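Local coordinates for protein lysine-sensitive aspartokinase 3 (Escherichia coli, PDB 2J0W) that catalyses the ATP-dependent phosphorylation of L-aspartate, an early step in lysine biosynthesis, and is feedback-inhibited by lysine, at residues L110-V115 and R192-G197; F152-P157 and D354-T359. All coordinates share one frame; numbering follows the deposited sequence.

Overall arrangement
Interactions 1 and 2 are neighbours beside the aspartate site, their centres about 10 Å apart, and their segments alternate along the chain. Interaction 1 ties helix 108-131 to strand 193-195 within the amino acid kinase domain; interaction 2 joins loop 152-157 of that domain to loop 354-359 of the ACT region. They meet at two probable hydrogen bonds: Thr-195 OG1 with Thr-359 OG1 at 2.7 Å, and Thr-195 O with Ala-155 N at 2.8 Å. The side chains of Thr-195 and Thr-359 each come within about 7 Å of the bound aspartate, and that of Thr-359 lies about 4 Å from that of substrate-binding Arg-198, so both contacts border the active site.

Interaction 1: residues L110-V115 and R192-G197; sequences LTDELV and RTTTLG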
loop_
_atom_site.group_PDB
_atom_site.type_symbol
_atom_site.label_atom_id
_atom_site.label_comp_id
_atom_site.label_asym_id
_atom_site.label_seq_id
_atom_site.Cartn_x
_atom_site.Cartn_y
_atom_site.Cartn_z
ATOM N N LEU A 110 -35.656 6.440 5.675
ATOM C CA LEU A 110 -36.660 7.492 5.570
ATOM C C LEU A 110 -36.124 8.527 4.585
ATOM O O LEU A 110 -36.864 9.057 3.752
ATOM C CB LEU A 110 -36.902 8.133 6.939
ATOM C CG LEU A 110 -37.867 9.322 6.977
ATOM C CD1 LEU A 110 -39.225 8.911 6.430
ATOM C CD2 LEU A 110 -38.000 9.827 8.399
ATOM N N THR A 111 -34.826 8.794 4.678
ATOM C CA THR A 111 -34.159 9.751 3.804
ATOM C C THR A 111 -34.251 9.337 2.318
ATOM O O THR A 111 -34.603 10.150 1.454
ATOM C CB THR A 111 -32.694 9.894 4.222
ATOM O OG1 THR A 111 -32.618 10.654 5.439
ATOM C CG2 THR A 111 -31.889 10.585 3.124
ATOM N N ASP A 112 -33.952 8.071 2.028
ATOM C CA ASP A 112 -34.026 7.577 0.656
ATOM C C ASP A 112 -35.450 7.737 0.137
ATOM O O ASP A 112 -35.662 8.110 -1.018
ATOM C CB ASP A 112 -33.617 6.095 0.579
ATOM C CG ASP A 112 -32.133 5.902 0.271
ATOM O OD1 ASP A 112 -31.357 6.868 0.409
ATOM O OD2 ASP A 112 -31.736 4.776 -0.100
ATOM N N GLU A 113 -36.427 7.458 0.998
ATOM C CA GLU A 113 -37.833 7.551 0.608
ATOM C C GLU A 113 -38.288 8.981 0.372
ATOM O O GLU A 113 -39.065 9.258 -0.537
ATOM C CB GLU A 113 -38.722 6.924 1.672
ATOM C CG GLU A 113 -40.211 7.176 1.431
ATOM C CD GLU A 113 -40.700 6.674 0.084
ATOM O OE1 GLU A 113 -40.406 5.511 -0.269
ATOM O OE2 GLU A 113 -41.394 7.438 -0.617
ATOM N N LEU A 114 -37.814 9.895 1.204
ATOM C CA LEU A 114 -38.197 11.281 1.053
ATOM C C LEU A 114 -37.411 11.879 -0.104
ATOM O O LEU A 114 -37.965 12.580 -0.945
ATOM C CB LEU A 114 -37.898 12.033 2.346
ATOM C CG LEU A 114 -38.479 13.433 2.482
ATOM C CD1 LEU A 114 -38.256 13.912 3.900
ATOM C CD2 LEU A 114 -37.830 14.365 1.495
ATOM N N VAL A 115 -36.114 11.603 -0.163
ATOM C CA VAL A 115 -35.328 12.188 -1.237
ATOM C C VAL A 115 -35.723 11.671 -2.603
ATOM O O VAL A 115 -35.546 12.353 -3.596
ATOM C CB VAL A 115 -33.818 11.970 -1.040
ATOM C CG1 VAL A 115 -33.093 12.282 -2.334
ATOM C CG2 VAL A 115 -33.288 12.884 0.075
ATOM N N ARG A 192 -39.386 -1.259 -0.109
ATOM C CA ARG A 192 -38.917 0.037 0.378
ATOM C C ARG A 192 -38.042 0.725 -0.659
ATOM O O ARG A 192 -37.305 0.064 -1.392
ATOM C CB ARG A 192 -38.137 -0.160 1.672
ATOM C CG ARG A 192 -38.973 -0.836 2.741
ATOM C CD ARG A 192 -38.266 -0.901 4.068
ATOM N NE ARG A 192 -37.215 -1.909 4.098
ATOM C CZ ARG A 192 -36.353 -2.039 5.101
ATOM N NH1 ARG A 192 -36.427 -1.219 6.142
ATOM N NH2 ARG A 192 -35.428 -2.989 5.071
ATOM N N THR A 193 -38.133 2.052 -0.720
ATOM C CA THR A 193 -37.364 2.831 -1.683
ATOM C C THR A 193 -35.915 3.025 -1.265
ATOM O O THR A 193 -35.618 3.251 -0.092
ATOM C CB THR A 193 -37.981 4.227 -1.911
ATOM O OG1 THR A 193 -39.379 4.099 -2.204
ATOM C CG2 THR A 193 -37.309 4.911 -3.104
ATOM N N THR A 194 -35.014 2.937 -2.242
ATOM C CA THR A 194 -33.580 3.124 -2.008
ATOM C C THR A 194 -33.029 4.132 -2.996
ATOM O O THR A 194 -33.700 4.490 -3.966
ATOM C CB THR A 194 -32.813 1.827 -2.240
ATOM O OG1 THR A 194 -33.080 1.365 -3.575
ATOM C CG2 THR A 194 -33.231 0.764 -1.218
ATOM N N THR A 195 -31.810 4.597 -2.750
ATOM C CA THR A 195 -31.150 5.518 -3.677
ATOM C C THR A 195 -29.750 4.951 -3.890
ATOM O O THR A 195 -29.241 4.236 -3.023
ATOM C CB THR A 195 -31.044 6.941 -3.119
ATOM O OG1 THR A 195 -30.240 6.949 -1.925
ATOM C CG2 THR A 195 -32.423 7.476 -2.818
ATOM N N LEU A 196 -29.134 5.248 -5.031
ATOM C CA LEU A 196 -27.798 4.725 -5.344
ATOM C C LEU A 196 -26.645 5.581 -4.806
ATOM O O LEU A 196 -25.480 5.213 -4.950
ATOM C CB LEU A 196 -27.651 4.574 -6.859
ATOM C CG LEU A 196 -28.784 3.764 -7.498
ATOM C CD1 LEU A 196 -28.925 4.123 -8.972
ATOM C CD2 LEU A 196 -28.528 2.263 -7.300
ATOM N N GLY A 197 -26.958 6.709 -4.173
ATOM C CA GLY A 197 -25.896 7.560 -3.662
ATOM C C GLY A 197 -25.781 8.795 -4.537
ATOM O O GLY A 197 -26.094 8.732 -5.731
#
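In the amino acid kinase domain, the 110-115 part of helix 108-131 crosses strand 193-195 at 87°, and Asp-112 and Glu-113 reach from the helix to Thr-195 and Thr-193 of the strand. Asp-112 takes Thr-195 at two points. The hydroxyl OG1 of Thr-195 donates to OD1 of Asp-112 at 2.6 Å, coming from above the carboxylate plane, 53° out of it. The backbone N of Thr-195 gives Asp-112 OD2 a weak bond of 2.7 Å, bent to 128° at the hydrogen. Threonine suits this place because its OG1, set between the backbone N and the carbonyl carbon, lies within range of the same carboxylate as its own N-H. One residue on, Glu-113 sends its CG anti to the backbone N and then bends at chi2, which brings OE1 to OG1 of Thr-193; this hydroxyl donates to the syn side at 2.6 Å and is also bonded to Arg-143. Gly-153 N adds a further donor to Asp-112 OD2. The buried carboxylate of Asp-112 is thus met by a hydroxyl and two backbone N-H groups, so its charge is probably stabilised by hydrogen bonding while it fixes the strand against the helix.

Interaction 2: residues F152-P157 and D354-T359; sequences FGRAEP and DTTGST
Gly-153 and Thr-359 supply the main backbone link, with Thr-359 N donating to Gly-153 O at 2.7 Å and 161°, close to straight. The same carbonyl takes a CA-H...O contact from Ser-358, its CA 3.4 Å from Gly-153 O. The hydroxyl of Thr-359 is hydrogen-bonded to Thr-195 of the kinase domain.

A longer, bent side-chain bond adds a second link. From a first torsion that puts CG between the backbone N and the carbonyl carbon (chi1 53°), Arg-154 runs extended to its guanidinium, whose NH1 donates to Thr-356 O at 3.2 Å, the oxygen sitting near the guanidinium edge and a little out of its plane. Within loop 354-359, Thr-356 OG1 accepts from Ser-358 N at 3.1 Å, an ST turn that helps to shape the chain presenting that carbonyl.

In the packing, Thr-359 lays its CB against Gly-153 O, CD of Arg-154 rests on CB of Ser-358, and CA of Gly-153 lies 3.3 Å from Ser-358 OG. Glycine fits at Gly-153 first because its backbone angles (phi 103°) would jam a CB against Phe-152 O, and second because that CB would run into the Ser-358 hydroxyl. An alanine replacing Arg-154 would probably leave Thr-356 O without this donor and open a gap beside Ser-358. The arrangement is a loop-to-loop junction between the amino acid kinase domain and the ACT region, captured here in the R-state and consistent with the coupling expected of an allosteric aspartokinase.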
loop_
_atom_site.group_PDB
_atom_site.type_symbol
_atom_site.label_atom_id
_atom_site.label_comp_id
_atom_site.label_asym_id
_atom_site.label_seq_id
_atom_site.Cartn_x
_atom_site.Cartn_y
_atom_site.Cartn_z
ATOM N N PHE A 152 -29.392 1.346 2.443
ATOM C CA PHE A 152 -29.924 2.677 2.147
ATOM C C PHE A 152 -28.883 3.798 2.148
ATOM O O PHE A 152 -27.958 3.799 2.956
ATOM C CB PHE A 152 -31.058 3.028 3.113
ATOM C CG PHE A 152 -32.226 2.082 3.051
ATOM C CD1 PHE A 152 -32.290 0.971 3.894
ATOM C CD2 PHE A 152 -33.265 2.304 2.150
ATOM C CE1 PHE A 152 -33.380 0.092 3.840
ATOM C CE2 PHE A 152 -34.362 1.436 2.083
ATOM C CZ PHE A 152 -34.425 0.322 2.929
ATOM N N GLY A 153 -29.047 4.752 1.230
ATOM C CA GLY A 153 -28.110 5.858 1.125
ATOM C C GLY A 153 -27.160 5.659 -0.042
ATOM O O GLY A 153 -26.686 6.621 -0.653
ATOM N N ARG A 154 -26.873 4.395 -0.337
ATOM C CA ARG A 154 -26.000 4.038 -1.439
ATOM C C ARG A 154 -26.219 2.569 -1.746
ATOM O O ARG A 154 -25.308 1.751 -1.635
ATOM C CB ARG A 154 -24.540 4.324 -1.082
ATOM C CG ARG A 154 -24.085 3.697 0.202
ATOM C CD ARG A 154 -22.747 4.281 0.615
ATOM N NE ARG A 154 -22.007 3.392 1.506
ATOM C CZ ARG A 154 -20.853 3.710 2.084
ATOM N NH1 ARG A 154 -20.304 4.904 1.874
ATOM N NH2 ARG A 154 -20.241 2.824 2.863
ATOM N N ALA A 155 -27.455 2.252 -2.116
ATOM C CA ALA A 155 -27.857 0.893 -2.440
ATOM C C ALA A 155 -27.072 0.375 -3.630
ATOM O O ALA A 155 -26.680 1.134 -4.501
ATOM C CB ALA A 155 -29.351 0.848 -2.743
ATOM N N GLU A 156 -26.850 -0.928 -3.664
ATOM C CA GLU A 156 -26.102 -1.535 -4.748
ATOM C C GLU A 156 -27.039 -2.348 -5.633
ATOM O O GLU A 156 -27.793 -3.201 -5.151
ATOM C CB GLU A 156 -25.010 -2.426 -4.179
ATOM C CG GLU A 156 -24.019 -1.672 -3.311
ATOM C CD GLU A 156 -23.214 -2.596 -2.417
ATOM O OE1 GLU A 156 -22.875 -3.709 -2.882
ATOM O OE2 GLU A 156 -22.915 -2.209 -1.261
ATOM N N PRO A 157 -26.997 -2.090 -6.949
ATOM C CA PRO A 157 -27.833 -2.770 -7.942
ATOM C C PRO A 157 -27.651 -4.267 -8.090
ATOM O O PRO A 157 -26.541 -4.767 -8.043
ATOM C CB PRO A 157 -27.510 -2.022 -9.239
ATOM C CG PRO A 157 -26.102 -1.569 -9.028
ATOM C CD PRO A 157 -26.116 -1.098 -7.589
ATOM N N ASP A 354 -12.037 7.870 1.595
ATOM C CA ASP A 354 -12.879 8.835 0.897
ATOM C C ASP A 354 -14.212 9.007 1.624
ATOM O O ASP A 354 -14.612 8.148 2.409
ATOM C CB ASP A 354 -13.109 8.350 -0.539
ATOM C CG ASP A 354 -13.979 9.285 -1.341
ATOM O OD1 ASP A 354 -13.878 10.520 -1.138
ATOM O OD2 ASP A 354 -14.755 8.786 -2.189
ATOM N N THR A 355 -14.896 10.122 1.389
ATOM C CA THR A 355 -16.187 10.327 2.034
ATOM C C THR A 355 -17.124 9.256 1.501
ATOM O O THR A 355 -16.848 8.626 0.476
ATOM C CB THR A 355 -16.777 11.702 1.720
ATOM O OG1 THR A 355 -16.874 11.869 0.295
ATOM C CG2 THR A 355 -15.908 12.807 2.347
ATOM N N THR A 356 -18.237 9.058 2.191
ATOM C CA THR A 356 -19.204 8.035 1.816
ATOM C C THR A 356 -19.872 8.197 0.452
ATOM O O THR A 356 -20.054 7.214 -0.280
ATOM C CB THR A 356 -20.314 7.952 2.883
ATOM O OG1 THR A 356 -21.033 9.197 2.917
ATOM C CG2 THR A 356 -19.699 7.688 4.259
ATOM N N GLY A 357 -20.233 9.429 0.106
ATOM C CA GLY A 357 -20.940 9.631 -1.142
ATOM C C GLY A 357 -22.373 9.136 -0.939
ATOM O O GLY A 357 -23.153 8.999 -1.882
ATOM N N SER A 358 -22.722 8.858 0.314
ATOM C CA SER A 358 -24.056 8.384 0.627
ATOM C C SER A 358 -25.065 9.523 0.562
ATOM O O SER A 358 -24.721 10.687 0.749
ATOM C CB SER A 358 -24.104 7.763 2.012
ATOM O OG SER A 358 -25.449 7.476 2.345
ATOM N N THR A 359 -26.315 9.170 0.286
ATOM C CA THR A 359 -27.397 10.136 0.188
ATOM C C THR A 359 -27.664 10.759 1.559
ATOM O O THR A 359 -28.116 11.898 1.661
ATOM C CB THR A 359 -28.669 9.449 -0.322
ATOM O OG1 THR A 359 -28.411 8.904 -1.617
ATOM C CG2 THR A 359 -29.819 10.438 -0.404
#